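Local coordinates for toll-like receptor 13 (Mus musculus, PDB 4Z0C), which recognises bacterial 23S rRNA as an innate immune receptor and signals through MYD88 and TRAF6 to activate NF-kappa-B, here represented by its leucine-rich-repeat ectodomain, at residues Q48-W53 with W72-G77. Numbering follows the deposited sequence.
Sequences QVLPPW and WKIDEG. With NAG (2-acetamido-2-deoxy-beta-D-glucopyranose), chain L.
Successive turns of the leucine-rich-repeat solenoid meet where Val-49 and Leu-50 of repeat 1 pair in parallel with Lys-73 and Ile-74 of repeat 2. Three backbone hydrogen bonds join them: Trp-72 N to Gln-48 O (3.2 Å), Leu-50 N to Lys-73 O (2.8 Å) and Asp-75 N to Leu-50 O (2.8 Å). Leu-50 and Ile-74 point together into the solenoid core, with Ile-74 CG2 3.9 Å from Leu-50 CB. On the other face Val-49 lies alongside Lys-73, its CG1 against the lysine CB, which also sits centrally over one Trp-72 ring face. With Lys-73 CG opposite the backbone N (chi1 -179°), the chain runs extended to a turn at chi4, bringing NZ to the syn lone pair of Asp-75 OD1 in a 2.9 Å salt bridge; OD2 reaches Pro-52 CD (3.0 Å), the two side chains crossing obliquely. An N-acetylglucosamine, probably of the glycan on Asn-99, lies along the edge of strand 73-74 away from strand 49-50, accepting from Ile-74 N at O7 (2.7 Å) and donating from O3 to Trp-72 O. It is also hydrogen-bonded to Ser-97 O in strand 97-98 of repeat 3, while Leu-26 of helix 26-30 packs on Leu-50 and Phe-79 touches both core side chains.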
ATOM      1  N   GLN A  48     -28.433   1.728  30.161  1.00 37.45           N
ATOM      2  CA  GLN A  48     -29.724   1.061  30.053  1.00 41.47           C
ATOM      3  C   GLN A  48     -30.878   1.900  30.608  1.00 45.57           C
ATOM      4  O   GLN A  48     -31.962   1.917  30.034  1.00 55.92           O
ATOM      5  CB  GLN A  48     -29.702  -0.307  30.743  1.00 42.85           C
ATOM      6  CG  GLN A  48     -29.026  -1.396  29.932  1.00 44.99           C
ATOM      7  CD  GLN A  48     -29.374  -2.803  30.396  1.00 50.52           C
ATOM      8  OE1 GLN A  48     -29.762  -3.017  31.532  1.00 54.58           O
ATOM      9  NE2 GLN A  48     -29.206  -3.773  29.511  1.00 60.47           N
ATOM     10  N   VAL A  49     -30.657   2.616  31.706  1.00 42.17           N
ATOM     11  CA  VAL A  49     -31.735   3.433  32.254  1.00 43.48           C
ATOM     12  C   VAL A  49     -31.300   4.872  32.481  1.00 39.11           C
ATOM     13  O   VAL A  49     -30.136   5.150  32.771  1.00 32.06           O
ATOM     14  CB  VAL A  49     -32.339   2.855  33.571  1.00 49.77           C
ATOM     15  CG1 VAL A  49     -32.637   1.366  33.433  1.00 44.52           C
ATOM     16  CG2 VAL A  49     -31.424   3.103  34.742  1.00 59.77           C
ATOM     17  N   LEU A  50     -32.252   5.784  32.315  1.00 38.04           N
ATOM     18  CA  LEU A  50     -32.026   7.190  32.599  1.00 39.51           C
ATOM     19  C   LEU A  50     -32.894   7.573  33.792  1.00 51.76           C
ATOM     20  O   LEU A  50     -34.094   7.827  33.634  1.00 56.56           O
ATOM     21  CB  LEU A  50     -32.393   8.061  31.393  1.00 36.62           C
ATOM     22  CG  LEU A  50     -31.265   8.535  30.472  1.00 37.32           C
ATOM     23  CD1 LEU A  50     -30.555   7.353  29.859  1.00 36.02           C
ATOM     24  CD2 LEU A  50     -31.757   9.496  29.403  1.00 33.56           C
ATOM     25  N   PRO A  51     -32.285   7.601  34.992  1.00 49.04           N
ATOM     26  CA  PRO A  51     -32.934   7.944  36.267  1.00 41.54           C
ATOM     27  C   PRO A  51     -33.458   9.380  36.288  1.00 51.99           C
ATOM     28  O   PRO A  51     -33.066  10.180  35.433  1.00 49.17           O
ATOM     29  CB  PRO A  51     -31.812   7.758  37.300  1.00 36.72           C
ATOM     30  CG  PRO A  51     -30.516   7.773  36.502  1.00 35.81           C
ATOM     31  CD  PRO A  51     -30.877   7.193  35.174  1.00 41.14           C
ATOM     32  N   PRO A  52     -34.361   9.687  37.243  1.00 59.01           N
ATOM     33  CA  PRO A  52     -35.089  10.951  37.434  1.00 54.35           C
ATOM     34  C   PRO A  52     -34.316  12.275  37.505  1.00 54.65           C
ATOM     35  O   PRO A  52     -34.918  13.298  37.239  1.00 67.25           O
ATOM     36  CB  PRO A  52     -35.816  10.720  38.757  1.00 51.99           C
ATOM     37  CG  PRO A  52     -36.109   9.276  38.749  1.00 55.72           C
ATOM     38  CD  PRO A  52     -34.926   8.622  38.096  1.00 58.65           C
ATOM     39  N   TRP A  53     -33.051  12.301  37.879  1.00 41.90           N
ATOM     40  CA  TRP A  53     -32.333  13.568  37.775  1.00 49.31           C
ATOM     41  C   TRP A  53     -30.935  13.325  37.250  1.00 55.77           C
ATOM     42  O   TRP A  53     -29.945  13.621  37.926  1.00 59.14           O
ATOM     43  CB  TRP A  53     -32.297  14.325  39.114  1.00 50.13           C
ATOM     44  CG  TRP A  53     -33.463  15.256  39.327  1.00 52.35           C
ATOM     45  CD1 TRP A  53     -34.717  14.924  39.783  1.00 50.94           C
ATOM     46  CD2 TRP A  53     -33.490  16.674  39.088  1.00 49.34           C
ATOM     47  NE1 TRP A  53     -35.511  16.045  39.839  1.00 49.12           N
ATOM     48  CE2 TRP A  53     -34.787  17.131  39.421  1.00 47.91           C
ATOM     49  CE3 TRP A  53     -32.551  17.598  38.618  1.00 42.74           C
ATOM     50  CZ2 TRP A  53     -35.163  18.471  39.301  1.00 45.29           C
ATOM     51  CZ3 TRP A  53     -32.927  18.938  38.513  1.00 40.40           C
ATOM     52  CH2 TRP A  53     -34.218  19.357  38.854  1.00 41.81           C
ATOM     53  N   TRP A  72     -33.650   1.688  27.384  1.00 47.78           N
ATOM     54  CA  TRP A  72     -35.016   1.234  27.161  1.00 49.35           C
ATOM     55  C   TRP A  72     -35.958   1.872  28.171  1.00 41.55           C
ATOM     56  O   TRP A  72     -37.177   1.685  28.108  1.00 40.13           O
ATOM     57  CB  TRP A  72     -35.092  -0.287  27.263  1.00 50.33           C
ATOM     58  CG  TRP A  72     -34.794  -0.792  28.629  1.00 51.77           C
ATOM     59  CD1 TRP A  72     -33.575  -1.101  29.131  1.00 51.72           C
ATOM     60  CD2 TRP A  72     -35.740  -1.064  29.670  1.00 53.72           C
ATOM     61  NE1 TRP A  72     -33.695  -1.543  30.425  1.00 58.01           N
ATOM     62  CE2 TRP A  72     -35.016  -1.531  30.778  1.00 53.18           C
ATOM     63  CE3 TRP A  72     -37.130  -0.956  29.771  1.00 54.77           C
ATOM     64  CZ2 TRP A  72     -35.630  -1.888  31.972  1.00 55.85           C
ATOM     65  CZ3 TRP A  72     -37.739  -1.309  30.962  1.00 55.01           C
ATOM     66  CH2 TRP A  72     -36.990  -1.770  32.045  1.00 52.58           C
ATOM     67  N   LYS A  73     -35.389   2.627  29.103  1.00 37.74           N
ATOM     68  CA  LYS A  73     -36.171   3.172  30.209  1.00 40.16           C
ATOM     69  C   LYS A  73     -35.677   4.557  30.587  1.00 40.77           C
ATOM     70  O   LYS A  73     -34.571   4.714  31.087  1.00 43.55           O
ATOM     71  CB  LYS A  73     -36.096   2.231  31.409  1.00 43.42           C
ATOM     72  CG  LYS A  73     -36.893   2.660  32.629  1.00 51.00           C
ATOM     73  CD  LYS A  73     -36.927   1.505  33.620  1.00 56.50           C
ATOM     74  CE  LYS A  73     -37.561   1.886  34.937  1.00 58.32           C
ATOM     75  NZ  LYS A  73     -36.644   2.748  35.730  1.00 60.39           N
ATOM     76  N   ILE A  74     -36.508   5.560  30.328  1.00 43.43           N
ATOM     77  CA  ILE A  74     -36.176   6.941  30.642  1.00 42.88           C
ATOM     78  C   ILE A  74     -37.216   7.429  31.637  1.00 51.50           C
ATOM     79  O   ILE A  74     -38.375   7.679  31.257  1.00 43.80           O
ATOM     80  CB  ILE A  74     -36.230   7.837  29.383  1.00 37.98           C
ATOM     81  CG1 ILE A  74     -35.495   7.168  28.214  1.00 44.31           C
ATOM     82  CG2 ILE A  74     -35.677   9.242  29.689  1.00 30.72           C
ATOM     83  CD1 ILE A  74     -35.119   8.112  27.082  1.00 44.98           C
ATOM     84  N   ASP A  75     -36.809   7.563  32.901  1.00 46.64           N
ATOM     85  CA  ASP A  75     -37.744   7.934  33.948  1.00 48.63           C
ATOM     86  C   ASP A  75     -38.245   9.355  33.767  1.00 46.20           C
ATOM     87  O   ASP A  75     -37.521  10.221  33.276  1.00 46.71           O
ATOM     88  CB  ASP A  75     -37.096   7.831  35.329  1.00 54.11           C
ATOM     89  CG  ASP A  75     -36.709   6.417  35.696  1.00 54.75           C
ATOM     90  OD1 ASP A  75     -37.371   5.469  35.222  1.00 42.29           O
ATOM     91  OD2 ASP A  75     -35.752   6.265  36.497  1.00 65.46           O
ATOM     92  N   GLU A  76     -39.484   9.583  34.186  1.00 36.78           N
ATOM     93  CA  GLU A  76     -40.030  10.933  34.329  1.00 46.27           C
ATOM     94  C   GLU A  76     -39.079  11.768  35.193  1.00 43.51           C
ATOM     95  O   GLU A  76     -38.610  11.312  36.234  1.00 44.53           O
ATOM     96  CB  GLU A  76     -41.414  10.872  34.974  1.00 45.57           C
ATOM     97  CG  GLU A  76     -42.491  11.652  34.241  1.00 64.92           C
ATOM     98  CD  GLU A  76     -42.794  13.032  34.849  1.00 79.97           C
ATOM     99  OE1 GLU A  76     -42.107  13.456  35.813  1.00 77.73           O
ATOM    100  OE2 GLU A  76     -43.740  13.693  34.351  1.00 82.42           O
ATOM    101  N   GLY A  77     -38.752  12.967  34.724  1.00 37.77           N
ATOM    102  CA  GLY A  77     -37.791  13.816  35.407  1.00 34.97           C
ATOM    103  C   GLY A  77     -36.373  13.722  34.839  1.00 41.23           C
ATOM    104  O   GLY A  77     -35.545  14.598  35.106  1.00 38.34           O
TER
HETATM  105  C1  NAG L 904     -42.513   3.696  29.204  1.00 55.48           C
HETATM  106  C2  NAG L 904     -41.089   3.126  29.167  1.00 56.97           C
HETATM  107  C3  NAG L 904     -41.049   1.609  29.009  1.00 55.33           C
HETATM  108  C4  NAG L 904     -42.077   0.901  29.889  1.00 60.12           C
HETATM  109  C5  NAG L 904     -43.433   1.603  29.832  1.00 63.70           C
HETATM  110  C6  NAG L 904     -44.443   0.985  30.802  1.00 64.86           C
HETATM  111  C7  NAG L 904     -39.232   4.453  28.323  1.00 51.93           C
HETATM  112  C8  NAG L 904     -38.246   4.542  27.196  1.00 59.47           C
HETATM  113  N2  NAG L 904     -40.326   3.735  28.096  1.00 52.05           N
HETATM  114  O3  NAG L 904     -39.756   1.158  29.345  1.00 46.62           O
HETATM  115  O4  NAG L 904     -42.218  -0.428  29.433  1.00 64.38           O
HETATM  116  O5  NAG L 904     -43.290   2.975  30.134  1.00 60.14           O
HETATM  117  O6  NAG L 904     -44.197   1.413  32.126  1.00 63.65           O
HETATM  118  O7  NAG L 904     -39.004   5.029  29.383  1.00 47.44           O